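Local coordinates for protein sugar kinase (Agrobacterium tumefaciens, PDB 2RBC) that probably phosphorylates a sugar or related alcohol with ATP, as a putative kinase of the ribokinase (pfkB) family whose substrate is not established, at residues 28-33 against 285-290; 58-63 against 308-313; 173-178 against 183-188; 221-226 against 247-252. One frame throughout, in Å; residues are numbered along the deposited sequence.

Contact 1: 28-33 against 285-290; sequences GGKHVL and AMAEGM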
loop_
_atom_site.group_PDB
_atom_site.type_symbol
_atom_site.label_atom_id
_atom_site.label_comp_id
_atom_site.label_asym_id
_atom_site.label_seq_id
_atom_site.Cartn_x
_atom_site.Cartn_y
_atom_site.Cartn_z
ATOM N N GLY A 28 28.012 -21.660 -7.891
ATOM C CA GLY A 28 28.385 -21.234 -9.274
ATOM C C GLY A 28 27.163 -20.717 -10.014
ATOM O O GLY A 28 26.357 -19.946 -9.464
ATOM N N GLY A 29 27.003 -21.155 -11.255
ATOM C CA GLY A 29 25.942 -20.675 -12.100
ATOM C C GLY A 29 26.410 -19.463 -12.875
ATOM O O GLY A 29 27.230 -18.675 -12.405
ATOM N N LYS A 30 25.849 -19.286 -14.055
ATOM C CA LYS A 30 26.130 -18.104 -14.827
ATOM C C LYS A 30 25.589 -16.865 -14.130
ATOM O O LYS A 30 24.600 -16.917 -13.419
ATOM C CB LYS A 30 25.537 -18.236 -16.236
ATOM C CG LYS A 30 26.136 -19.421 -17.022
ATOM C CD LYS A 30 27.596 -19.199 -17.363
ATOM C CE LYS A 30 28.243 -20.435 -17.949
ATOM N NZ LYS A 30 29.434 -20.054 -18.708
ATOM N N HIS A 31 26.249 -15.747 -14.383
ATOM C CA HIS A 31 25.925 -14.497 -13.779
ATOM C C HIS A 31 25.231 -13.580 -14.785
ATOM O O HIS A 31 25.791 -13.248 -15.821
ATOM C CB HIS A 31 27.197 -13.846 -13.267
ATOM C CG HIS A 31 26.947 -12.771 -12.265
ATOM N ND1 HIS A 31 27.964 -12.156 -11.570
ATOM C CD2 HIS A 31 25.790 -12.223 -11.807
ATOM C CE1 HIS A 31 27.438 -11.251 -10.751
ATOM N NE2 HIS A 31 26.124 -11.265 -10.890
ATOM N N VAL A 32 23.989 -13.205 -14.472
ATOM C CA VAL A 32 23.151 -12.355 -15.322
ATOM C C VAL A 32 22.913 -11.012 -14.596
ATOM O O VAL A 32 22.496 -11.013 -13.444
ATOM C CB VAL A 32 21.797 -13.019 -15.610
ATOM C CG1 VAL A 32 20.963 -12.134 -16.496
ATOM C CG2 VAL A 32 21.964 -14.419 -16.243
ATOM N N LEU A 33 23.218 -9.906 -15.267
ATOM C CA LEU A 33 22.820 -8.561 -14.889
ATOM C C LEU A 33 21.428 -8.252 -15.376
ATOM O O LEU A 33 21.164 -8.271 -16.572
ATOM C CB LEU A 33 23.738 -7.506 -15.490
ATOM C CG LEU A 33 23.446 -6.024 -15.159
ATOM C CD1 LEU A 33 23.477 -5.706 -13.602
ATOM C CD2 LEU A 33 24.402 -5.110 -15.913
ATOM N N ALA A 285 19.281 -19.087 -19.585
ATOM C CA ALA A 285 19.484 -20.134 -20.624
ATOM C C ALA A 285 20.483 -19.666 -21.715
ATOM O O ALA A 285 21.334 -20.430 -22.177
ATOM C CB ALA A 285 18.146 -20.552 -21.240
HETATM N N MSE A 286 20.365 -18.397 -22.130
HETATM C CA MSE A 286 21.328 -17.800 -23.057
HETATM C C MSE A 286 22.756 -17.722 -22.488
HETATM O O MSE A 286 23.711 -18.064 -23.182
HETATM C CB MSE A 286 20.888 -16.403 -23.515
HETATM C CG MSE A 286 19.614 -16.354 -24.306
HETATM SE SE MSE A 286 19.569 -17.456 -25.917
HETATM C CE MSE A 286 18.766 -19.114 -25.148
ATOM N N ALA A 287 22.896 -17.314 -21.239
ATOM C CA ALA A 287 24.198 -17.261 -20.577
ATOM C C ALA A 287 24.803 -18.683 -20.532
ATOM O O ALA A 287 26.022 -18.888 -20.733
ATOM C CB ALA A 287 24.057 -16.637 -19.175
ATOM N N GLU A 288 23.935 -19.679 -20.368
ATOM C CA GLU A 288 24.337 -21.081 -20.406
ATOM C C GLU A 288 24.608 -21.673 -21.814
ATOM O O GLU A 288 25.052 -22.799 -21.896
ATOM C CB GLU A 288 23.280 -21.962 -19.715
ATOM C CG GLU A 288 23.043 -21.661 -18.277
ATOM C CD GLU A 288 21.973 -22.534 -17.620
ATOM O OE1 GLU A 288 21.325 -23.368 -18.316
ATOM O OE2 GLU A 288 21.814 -22.389 -16.381
ATOM N N GLY A 289 24.274 -20.955 -22.890
ATOM C CA GLY A 289 24.504 -21.409 -24.237
ATOM C C GLY A 289 23.474 -22.417 -24.711
ATOM O O GLY A 289 23.756 -23.269 -25.555
HETATM N N MSE A 290 22.266 -22.331 -24.187
HETATM C CA MSE A 290 21.245 -23.316 -24.505
HETATM C C MSE A 290 20.652 -23.056 -25.891
HETATM O O MSE A 290 20.527 -21.913 -26.293
HETATM C CB MSE A 290 20.127 -23.225 -23.461
HETATM C CG MSE A 290 19.253 -24.420 -23.443
HETATM SE SE MSE A 290 18.001 -24.342 -21.949
HETATM C CE MSE A 290 19.332 -24.239 -20.589
HETATM O O HOH W 1 24.072 -21.487 -14.656
HETATM O O HOH W 2 28.347 -17.597 -20.828
#
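Lys30 reaches Ala287 by placing CG beside its backbone N (chi1 -61°) and then bending at chi2 (-68°), which lays the chain across the end of helix 274-287. Its CB meets Ala287 CB at 3.7 Å, and farther along Lys30 CD lies 3.7 Å from Ala287 O. Glu288 also sets CG next to its own backbone N, which brings this atom to 4.0 Å from Lys30 CG; beyond it the chain runs extended to the carboxylate. Deeper in, the methyl Val32 CG2 rests 4.2 Å from Ala287 CB, and the small alanine lets the chain pass close to the helix.

The polar groups are joined through water. One molecule accepts from Lys30 N at 2.9 Å and donates to Glu288 OE2 at 3.0 Å; OE1 of the same carboxylate makes a salt bridge with Arg319. A second water donates to Ala287 O at 2.7 Å and receives only a weak bond from Lys30 NZ, 3.4 Å away. Lysine suits this exposed margin: its methylenes cover the helix end while its ammonium stays near Ala287 O at the C-terminal end of the helix, where the helix dipole would probably favour a positive charge. Gly289, with positive phi (79°), closes the helix in a Schellman motif, a conformation that favours glycine.

Val32 belongs to strand 31-35, which runs parallel to strands 82-90 and 160-163 in the central sheet. Helix 274-287 covers this strand, with Ala283 against Val32 and Leu284 against Lys30, while helix 292-307 packs on Ala285 and Met286.

Contact 2: 58-63 against 308-313; sequences PYEVLQ and TVFGGR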
loop_
_atom_site.group_PDB
_atom_site.type_symbol
_atom_site.label_atom_id
_atom_site.label_comp_id
_atom_site.label_asym_id
_atom_site.label_seq_id
_atom_site.Cartn_x
_atom_site.Cartn_y
_atom_site.Cartn_z
ATOM N N PRO A 58 -9.562 -7.815 2.492
ATOM C CA PRO A 58 -8.699 -8.838 1.907
ATOM C C PRO A 58 -8.603 -10.078 2.790
ATOM O O PRO A 58 -8.634 -9.964 4.012
ATOM C CB PRO A 58 -7.331 -8.158 1.855
ATOM C CG PRO A 58 -7.368 -7.146 2.999
ATOM C CD PRO A 58 -8.802 -6.745 3.170
ATOM N N TYR A 59 -8.449 -11.249 2.199
ATOM C CA TYR A 59 -8.231 -12.409 3.036
ATOM C C TYR A 59 -6.789 -12.810 3.127
ATOM O O TYR A 59 -6.445 -13.605 3.987
ATOM C CB TYR A 59 -9.116 -13.591 2.658
ATOM C CG TYR A 59 -8.973 -14.087 1.268
ATOM C CD1 TYR A 59 -8.061 -15.081 0.952
ATOM C CD2 TYR A 59 -9.822 -13.628 0.281
ATOM C CE1 TYR A 59 -7.971 -15.576 -0.355
ATOM C CE2 TYR A 59 -9.736 -14.093 -1.013
ATOM C CZ TYR A 59 -8.823 -15.069 -1.335
ATOM O OH TYR A 59 -8.753 -15.490 -2.662
ATOM N N GLU A 60 -5.943 -12.246 2.277
ATOM C CA GLU A 60 -4.515 -12.488 2.317
ATOM C C GLU A 60 -3.837 -11.220 1.825
ATOM O O GLU A 60 -4.344 -10.572 0.914
ATOM C CB GLU A 60 -4.157 -13.672 1.413
ATOM C CG GLU A 60 -2.757 -14.145 1.551
ATOM C CD GLU A 60 -2.504 -15.445 0.816
ATOM O OE1 GLU A 60 -3.472 -16.028 0.280
ATOM O OE2 GLU A 60 -1.337 -15.847 0.781
ATOM N N VAL A 61 -2.738 -10.833 2.460
ATOM C CA VAL A 61 -1.982 -9.630 2.047
ATOM C C VAL A 61 -0.492 -9.980 2.017
ATOM O O VAL A 61 0.038 -10.523 2.977
ATOM C CB VAL A 61 -2.248 -8.402 2.978
ATOM C CG1 VAL A 61 -1.424 -7.175 2.551
ATOM C CG2 VAL A 61 -3.759 -8.072 3.042
ATOM N N LEU A 62 0.174 -9.650 0.919
ATOM C CA LEU A 62 1.614 -9.895 0.756
ATOM C C LEU A 62 2.277 -8.628 0.280
ATOM O O LEU A 62 1.860 -8.046 -0.723
ATOM C CB LEU A 62 1.874 -10.995 -0.276
ATOM C CG LEU A 62 3.324 -11.443 -0.639
ATOM C CD1 LEU A 62 4.023 -12.120 0.559
ATOM C CD2 LEU A 62 3.379 -12.314 -1.874
ATOM N N GLN A 63 3.309 -8.215 1.010
ATOM C CA GLN A 63 4.210 -7.172 0.572
ATOM C C GLN A 63 5.482 -7.778 0.034
ATOM O O GLN A 63 6.149 -8.543 0.731
ATOM C CB GLN A 63 4.517 -6.222 1.703
ATOM C CG GLN A 63 3.281 -5.459 2.147
ATOM C CD GLN A 63 3.605 -4.282 3.059
ATOM O OE1 GLN A 63 3.994 -4.470 4.189
ATOM N NE2 GLN A 63 3.400 -3.073 2.567
ATOM N N THR A 308 0.730 -20.828 -10.789
ATOM C CA THR A 308 -0.094 -21.644 -9.920
ATOM C C THR A 308 -0.057 -21.255 -8.463
ATOM O O THR A 308 -0.728 -21.876 -7.657
ATOM C CB THR A 308 0.300 -23.131 -10.072
ATOM O OG1 THR A 308 1.631 -23.327 -9.586
ATOM C CG2 THR A 308 0.196 -23.536 -11.525
ATOM N N VAL A 309 0.724 -20.228 -8.121
ATOM C CA VAL A 309 0.893 -19.736 -6.756
ATOM C C VAL A 309 0.516 -18.251 -6.667
ATOM O O VAL A 309 1.010 -17.432 -7.434
ATOM C CB VAL A 309 2.370 -19.907 -6.325
ATOM C CG1 VAL A 309 2.648 -19.360 -4.932
ATOM C CG2 VAL A 309 2.746 -21.392 -6.386
ATOM N N PHE A 310 -0.343 -17.914 -5.719
ATOM C CA PHE A 310 -0.596 -16.509 -5.402
ATOM C C PHE A 310 0.666 -15.818 -4.912
ATOM O O PHE A 310 1.338 -16.286 -3.995
ATOM C CB PHE A 310 -1.647 -16.362 -4.292
ATOM C CG PHE A 310 -1.770 -14.960 -3.784
ATOM C CD1 PHE A 310 -2.418 -13.990 -4.547
ATOM C CD2 PHE A 310 -1.192 -14.582 -2.590
ATOM C CE1 PHE A 310 -2.500 -12.710 -4.122
ATOM C CE2 PHE A 310 -1.270 -13.280 -2.170
ATOM C CZ PHE A 310 -1.944 -12.357 -2.935
ATOM N N GLY A 311 0.966 -14.661 -5.499
ATOM C CA GLY A 311 1.893 -13.731 -4.880
ATOM C C GLY A 311 2.972 -13.158 -5.782
ATOM O O GLY A 311 4.100 -13.032 -5.356
ATOM N N GLY A 312 2.641 -12.791 -7.018
ATOM C CA GLY A 312 3.642 -12.167 -7.864
ATOM C C GLY A 312 4.780 -13.092 -8.231
ATOM O O GLY A 312 4.547 -14.207 -8.692
ATOM N N ARG A 313 6.008 -12.654 -7.976
ATOM C CA ARG A 313 7.184 -13.478 -8.224
ATOM C C ARG A 313 7.399 -14.641 -7.248
ATOM O O ARG A 313 8.249 -15.511 -7.515
ATOM C CB ARG A 313 8.446 -12.600 -8.267
ATOM C CG ARG A 313 8.818 -11.895 -6.977
ATOM C CD ARG A 313 10.266 -11.425 -6.965
ATOM N NE ARG A 313 10.593 -10.727 -5.738
ATOM C CZ ARG A 313 11.036 -11.302 -4.619
ATOM N NH1 ARG A 313 11.271 -12.609 -4.561
ATOM N NH2 ARG A 313 11.226 -10.560 -3.541
#
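Strand residues 60-63 pass the irregular loop 308-313 at a distance too great for backbone pairing, with the closest CA atoms, those of Leu62 and Gly311, 6.8 Å apart. Side chains therefore fill the interval. Phe310 swings CG away from its backbone N (chi1 171°) and sends its ring toward the strand, where Glu60 and Leu62, two positions apart, point to the same side. Glu60 is extended, and it and Phe310 lie alongside each other, running in contrary directions: Glu60 OE2 lies 3.6 Å from Phe310 CD2, and Glu60 CG is 4.1 Å from Phe310 CE2. The carboxylate and ring planes are inclined by 50°, an oblique meeting. Leu62 adds its CB at 4.3 Å from Phe310 CE2, and its CD2 branch reaches on to the next residue, 3.6 Å from both the CA and the O of Gly311. Glycine fits there twice over, since its phi of 133° is uncomfortable for any residue with a CB and Leu62 CD2 occupies the place a side chain would need.

The strand is an outer member of the four-stranded sheet, which in ribokinase relatives forms the lid over the sugar pocket. Here Val61 O accepts a hydrogen bond from Arg119 of the second subunit. On the loop side, the N atoms of Gly311 and Gly312 both bond to Asp270 OD2.

The contact is chemically mixed: leucine on a glycine backbone and ring, and a carboxylate laid obliquely beside a phenyl ring. The Glu60 charge is answered by the salt bridge from OE1 to Arg45, which probably lessens the cost of placing a carboxylate beside a buried aromatic ring.

Contact 3: 173-178 against 183-188; sequences DVLTVA and KPAILD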
loop_
_atom_site.group_PDB
_atom_site.type_symbol
_atom_site.label_atom_id
_atom_site.label_comp_id
_atom_site.label_asym_id
_atom_site.label_seq_id
_atom_site.Cartn_x
_atom_site.Cartn_y
_atom_site.Cartn_z
ATOM N N ASP A 173 22.513 1.667 -22.740
ATOM C CA ASP A 173 23.947 1.540 -22.514
ATOM C C ASP A 173 24.348 0.130 -22.170
ATOM O O ASP A 173 25.384 -0.369 -22.643
ATOM C CB ASP A 173 24.374 2.395 -21.343
ATOM C CG ASP A 173 24.643 3.818 -21.715
ATOM O OD1 ASP A 173 24.629 4.161 -22.934
ATOM O OD2 ASP A 173 24.879 4.607 -20.760
ATOM N N VAL A 174 23.561 -0.512 -21.312
ATOM C CA VAL A 174 23.878 -1.882 -20.897
ATOM C C VAL A 174 23.804 -2.862 -22.102
ATOM O O VAL A 174 24.677 -3.736 -22.291
ATOM C CB VAL A 174 22.972 -2.333 -19.724
ATOM C CG1 VAL A 174 23.116 -3.841 -19.517
ATOM C CG2 VAL A 174 23.335 -1.529 -18.396
ATOM N N LEU A 175 22.760 -2.710 -22.914
ATOM C CA LEU A 175 22.627 -3.530 -24.107
ATOM C C LEU A 175 23.808 -3.326 -25.060
ATOM O O LEU A 175 24.368 -4.283 -25.551
ATOM C CB LEU A 175 21.309 -3.285 -24.867
ATOM C CG LEU A 175 20.015 -3.714 -24.180
ATOM C CD1 LEU A 175 18.777 -3.190 -24.981
ATOM C CD2 LEU A 175 19.949 -5.231 -23.977
ATOM N N THR A 176 24.142 -2.068 -25.329
ATOM C CA THR A 176 25.227 -1.727 -26.237
ATOM C C THR A 176 26.557 -2.302 -25.806
ATOM O O THR A 176 27.267 -2.944 -26.614
ATOM C CB THR A 176 25.336 -0.216 -26.406
ATOM O OG1 THR A 176 24.087 0.257 -26.914
ATOM C CG2 THR A 176 26.493 0.168 -27.409
ATOM N N VAL A 177 26.908 -2.080 -24.547
ATOM C CA VAL A 177 28.221 -2.521 -24.040
ATOM C C VAL A 177 28.242 -4.064 -24.049
ATOM O O VAL A 177 29.170 -4.688 -24.578
ATOM C CB VAL A 177 28.510 -1.922 -22.615
ATOM C CG1 VAL A 177 29.814 -2.501 -22.011
ATOM C CG2 VAL A 177 28.575 -0.380 -22.694
ATOM N N ALA A 178 27.155 -4.696 -23.573
ATOM C CA ALA A 178 27.117 -6.151 -23.517
ATOM C C ALA A 178 27.312 -6.784 -24.912
ATOM O O ALA A 178 28.091 -7.742 -25.100
ATOM C CB ALA A 178 25.794 -6.626 -22.888
ATOM N N LYS A 183 28.326 -10.656 -25.561
ATOM C CA LYS A 183 27.457 -11.278 -24.571
ATOM C C LYS A 183 26.031 -11.186 -25.066
ATOM O O LYS A 183 25.703 -10.319 -25.885
ATOM C CB LYS A 183 27.603 -10.595 -23.205
ATOM C CG LYS A 183 28.968 -10.875 -22.604
ATOM C CD LYS A 183 29.269 -10.021 -21.451
ATOM C CE LYS A 183 30.721 -10.226 -20.998
ATOM N NZ LYS A 183 31.102 -11.629 -20.517
ATOM N N PRO A 184 25.184 -12.145 -24.645
ATOM C CA PRO A 184 23.765 -11.964 -24.903
ATOM C C PRO A 184 23.293 -10.692 -24.217
ATOM O O PRO A 184 23.606 -10.472 -23.046
ATOM C CB PRO A 184 23.120 -13.191 -24.250
ATOM C CG PRO A 184 24.191 -14.201 -24.168
ATOM C CD PRO A 184 25.456 -13.408 -23.938
ATOM N N ALA A 185 22.564 -9.874 -24.978
ATOM C CA ALA A 185 22.071 -8.580 -24.598
ATOM C C ALA A 185 20.568 -8.616 -24.841
ATOM O O ALA A 185 20.098 -8.453 -25.969
ATOM C CB ALA A 185 22.785 -7.482 -25.435
ATOM N N ILE A 186 19.809 -8.914 -23.796
ATOM C CA ILE A 186 18.402 -9.312 -23.934
ATOM C C ILE A 186 17.486 -8.174 -23.514
ATOM O O ILE A 186 17.655 -7.572 -22.449
ATOM C CB ILE A 186 18.124 -10.628 -23.153
ATOM C CG1 ILE A 186 19.103 -11.736 -23.639
ATOM C CG2 ILE A 186 16.695 -11.090 -23.365
ATOM C CD1 ILE A 186 19.451 -12.732 -22.652
ATOM N N LEU A 187 16.515 -7.869 -24.374
ATOM C CA LEU A 187 15.520 -6.865 -24.093
ATOM C C LEU A 187 14.209 -7.538 -23.768
ATOM O O LEU A 187 13.706 -8.286 -24.575
ATOM C CB LEU A 187 15.340 -5.924 -25.285
ATOM C CG LEU A 187 14.228 -4.860 -25.164
ATOM C CD1 LEU A 187 14.447 -3.856 -24.021
ATOM C CD2 LEU A 187 14.016 -4.118 -26.497
ATOM N N ASP A 188 13.679 -7.239 -22.580
ATOM C CA ASP A 188 12.306 -7.518 -22.192
ATOM C C ASP A 188 11.505 -6.384 -22.804
ATOM O O ASP A 188 11.546 -5.259 -22.333
ATOM C CB ASP A 188 12.198 -7.523 -20.663
ATOM C CG ASP A 188 10.758 -7.529 -20.159
ATOM O OD1 ASP A 188 9.798 -7.676 -20.974
ATOM O OD2 ASP A 188 10.603 -7.417 -18.918
#
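Leu175 and Ala178, one helical turn apart, make the first shell against strand 185-188. Leu175 CG lies beside its backbone N (chi1 -67°), which turns the branched end toward the strand. There CD2 sits 3.5 Å from Ala185 C and 3.6 Å from Ile186 O, lying over the strand backbone, while CD1 turns to Leu187 CB at 4.4 Å. Ala178 CB meets Ala185 CB at 4.0 Å. Two alanines here allow close approach of helix and strand, and leucine bridges the remaining interval.

Outward of these side-chain contacts, Lys183 N donates to Ala178 O at 3.0 Å, tying the approach to the strand to the last turns of the helix. Lys183 CB packs 3.5 Å from the same oxygen; the long chain then leads away, and its NZ is held by the carbonyl of Phe158. Lysine is thus useful both for its aliphatic stem and for its far-reaching ammonium.

The elements run nearly antiparallel, their segment axes 8.0 Å apart at 153°, as the return leg of a beta-alpha-beta unit requires. Strand 160-163 precedes the helix and pairs in parallel with 185-189; its Val161 and Val163 touch Ala178 and Leu175. On the other side of the sheet, Ile186 packs against helix 274-287.

Contact 4: 221-226 against 247-252; sequences ETVKDM and GCWWTE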
loop_
_atom_site.group_PDB
_atom_site.type_symbol
_atom_site.label_atom_id
_atom_site.label_comp_id
_atom_site.label_asym_id
_atom_site.label_seq_id
_atom_site.Cartn_x
_atom_site.Cartn_y
_atom_site.Cartn_z
ATOM N N GLU A 221 -2.756 -7.710 -35.156
ATOM C CA GLU A 221 -3.619 -8.248 -34.114
ATOM C C GLU A 221 -3.175 -9.625 -33.628
ATOM O O GLU A 221 -3.248 -9.906 -32.448
ATOM C CB GLU A 221 -5.038 -8.315 -34.651
ATOM C CG GLU A 221 -6.101 -8.653 -33.621
ATOM C CD GLU A 221 -7.493 -8.784 -34.274
ATOM O OE1 GLU A 221 -7.669 -8.327 -35.450
ATOM O OE2 GLU A 221 -8.407 -9.351 -33.605
ATOM N N THR A 222 -2.720 -10.469 -34.541
ATOM C CA THR A 222 -2.445 -11.868 -34.240
ATOM C C THR A 222 -0.950 -12.084 -34.144
ATOM O O THR A 222 -0.216 -11.675 -35.030
ATOM C CB THR A 222 -3.011 -12.748 -35.338
ATOM O OG1 THR A 222 -4.441 -12.593 -35.364
ATOM C CG2 THR A 222 -2.656 -14.194 -35.104
ATOM N N VAL A 223 -0.515 -12.742 -33.078
ATOM C CA VAL A 223 0.886 -12.821 -32.755
ATOM C C VAL A 223 1.702 -13.453 -33.876
ATOM O O VAL A 223 2.739 -12.907 -34.241
ATOM C CB VAL A 223 1.147 -13.540 -31.415
ATOM C CG1 VAL A 223 2.590 -13.914 -31.321
ATOM C CG2 VAL A 223 0.727 -12.623 -30.256
ATOM N N LYS A 224 1.202 -14.531 -34.480
ATOM C CA LYS A 224 1.975 -15.193 -35.534
ATOM C C LYS A 224 2.262 -14.257 -36.707
ATOM O O LYS A 224 3.261 -14.448 -37.402
ATOM C CB LYS A 224 1.261 -16.438 -36.077
ATOM C CG LYS A 224 -0.063 -16.139 -36.714
ATOM C CD LYS A 224 -0.447 -17.095 -37.827
ATOM C CE LYS A 224 -1.805 -16.640 -38.526
ATOM N NZ LYS A 224 -1.586 -16.019 -39.896
ATOM N N ASP A 225 1.356 -13.298 -36.947
ATOM C CA ASP A 225 1.514 -12.302 -38.015
ATOM C C ASP A 225 2.521 -11.206 -37.671
ATOM O O ASP A 225 2.926 -10.433 -38.537
ATOM C CB ASP A 225 0.200 -11.597 -38.284
ATOM C CG ASP A 225 -0.834 -12.505 -38.926
ATOM O OD1 ASP A 225 -0.457 -13.492 -39.625
ATOM O OD2 ASP A 225 -2.017 -12.178 -38.753
HETATM N N MSE A 226 2.902 -11.121 -36.414
HETATM C CA MSE A 226 3.826 -10.074 -35.993
HETATM C C MSE A 226 5.279 -10.479 -36.211
HETATM O O MSE A 226 6.122 -9.637 -36.436
HETATM C CB MSE A 226 3.596 -9.727 -34.531
HETATM C CG MSE A 226 2.193 -9.250 -34.267
HETATM SE SE MSE A 226 1.929 -9.044 -32.352
HETATM C CE MSE A 226 -0.036 -8.888 -32.411
ATOM N N GLY A 247 1.296 -19.786 -25.882
ATOM C CA GLY A 247 2.615 -20.245 -26.273
ATOM C C GLY A 247 3.523 -19.082 -26.643
ATOM O O GLY A 247 3.326 -17.945 -26.224
ATOM N N CYS A 248 4.505 -19.385 -27.469
ATOM C CA CYS A 248 5.580 -18.448 -27.822
ATOM C C CYS A 248 6.016 -18.689 -29.272
ATOM O O CYS A 248 6.296 -19.818 -29.659
ATOM C CB CYS A 248 6.736 -18.652 -26.866
ATOM S SG CYS A 248 8.139 -17.625 -27.230
ATOM N N TRP A 249 6.014 -17.622 -30.067
ATOM C CA TRP A 249 6.484 -17.637 -31.439
ATOM C C TRP A 249 7.811 -16.927 -31.508
ATOM O O TRP A 249 8.002 -15.939 -30.820
ATOM C CB TRP A 249 5.512 -16.886 -32.344
ATOM C CG TRP A 249 4.254 -17.636 -32.638
ATOM C CD1 TRP A 249 4.002 -18.392 -33.739
ATOM C CD2 TRP A 249 3.081 -17.705 -31.825
ATOM N NE1 TRP A 249 2.745 -18.921 -33.667
ATOM C CE2 TRP A 249 2.148 -18.500 -32.513
ATOM C CE3 TRP A 249 2.720 -17.141 -30.593
ATOM C CZ2 TRP A 249 0.878 -18.776 -32.015
ATOM C CZ3 TRP A 249 1.424 -17.407 -30.092
ATOM C CH2 TRP A 249 0.536 -18.232 -30.799
ATOM N N TRP A 250 8.741 -17.427 -32.321
ATOM C CA TRP A 250 10.037 -16.733 -32.445
ATOM C C TRP A 250 10.687 -16.965 -33.788
ATOM O O TRP A 250 10.349 -17.917 -34.522
ATOM C CB TRP A 250 11.019 -17.136 -31.308
ATOM C CG TRP A 250 11.746 -18.475 -31.487
ATOM C CD1 TRP A 250 12.978 -18.662 -32.014
ATOM C CD2 TRP A 250 11.278 -19.765 -31.092
ATOM N NE1 TRP A 250 13.312 -19.997 -31.994
ATOM C CE2 TRP A 250 12.284 -20.695 -31.420
ATOM C CE3 TRP A 250 10.096 -20.229 -30.482
ATOM C CZ2 TRP A 250 12.139 -22.073 -31.195
ATOM C CZ3 TRP A 250 9.961 -21.576 -30.234
ATOM C CH2 TRP A 250 10.987 -22.488 -30.585
ATOM N N THR A 251 11.636 -16.073 -34.075
ATOM C CA THR A 251 12.536 -16.178 -35.207
ATOM C C THR A 251 13.989 -16.034 -34.716
ATOM O O THR A 251 14.321 -15.205 -33.856
ATOM C CB THR A 251 12.208 -15.116 -36.319
ATOM O OG1 THR A 251 12.337 -13.803 -35.778
ATOM C CG2 THR A 251 10.801 -15.269 -36.895
ATOM N N GLU A 252 14.858 -16.866 -35.283
ATOM C CA GLU A 252 16.285 -16.784 -35.026
ATOM C C GLU A 252 16.908 -15.630 -35.799
ATOM O O GLU A 252 16.366 -15.180 -36.823
ATOM C CB GLU A 252 16.971 -18.073 -35.469
ATOM C CG GLU A 252 16.370 -19.351 -34.896
ATOM C CD GLU A 252 16.730 -19.596 -33.443
ATOM O OE1 GLU A 252 17.621 -18.890 -32.893
ATOM O OE2 GLU A 252 16.105 -20.517 -32.860
#
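Trp249, Val223 and Lys224 join the weakly bonded first turn of helix 223-233 to the antiparallel end of the central sheet, where strands 238-242, 248-251 and 258-261 form a meander in this ribokinase-like alpha/beta fold. Trp249, on the middle strand, loses the most surface. Its CG lies beside its backbone N (chi1 -75°), which carries the indole out toward the helix. Val223 crosses it obliquely at the benzo side, with CG1 only 3.3 Å from Trp249 CE3 and CB 4.0 Å from the same atom, a tight fit. The compact branched valine suits this buried place, where it also touches Val241 on strand 238-242 and Glu211 on helix 211-218.

Lys224 covers the pyrrole part of the indole with the root of its side chain. Its CA stands 4.2 Å above one face, offset toward the rim. Its CB lies 4.2 Å from the centroid of the five-membered ring and 29° off the normal, a weak, largely dispersive CH-pi contact in which the aliphatic base of the lysine lies against the pyrrole ring. The rest of this exposed side chain leads away from the ring and bends at its far end, bringing NZ to Asp225; lysine thus offers carbon to the aromatic ring and its charge to an acid.

Trp249 also meets Phe260 of the neighbouring strand, their planes at about 40°, which adds an aromatic neighbour on the sheet. The lysine end finds its partner in the next residue: Lys224 NZ forms a salt bridge with Asp225 OD1 at 2.8 Å, on the syn side and somewhat out of the carboxylate plane.

Overall arrangement
From the N terminus, residues 28-33 open contact 1 and 58-63 open contact 2 before either is closed. Contacts 3 and 4 then follow in series, both enclosed by the two larger loops: 173-178 meets 183-188 across a short turn, and 221-226 meets 247-252 after about twenty residues. Contact 1 closes at 285-290 and contact 2 at 308-313, so these two cross. Contacts 1, 3 and 4 all reach the central sheet, and contacts 1 and 3 touch, Met286 packing on Pro184 and Ile186. Contact 2 stands apart, its centre about 29 Å from that of contact 1, and ties the smaller sheet to the loop after helix 292-307.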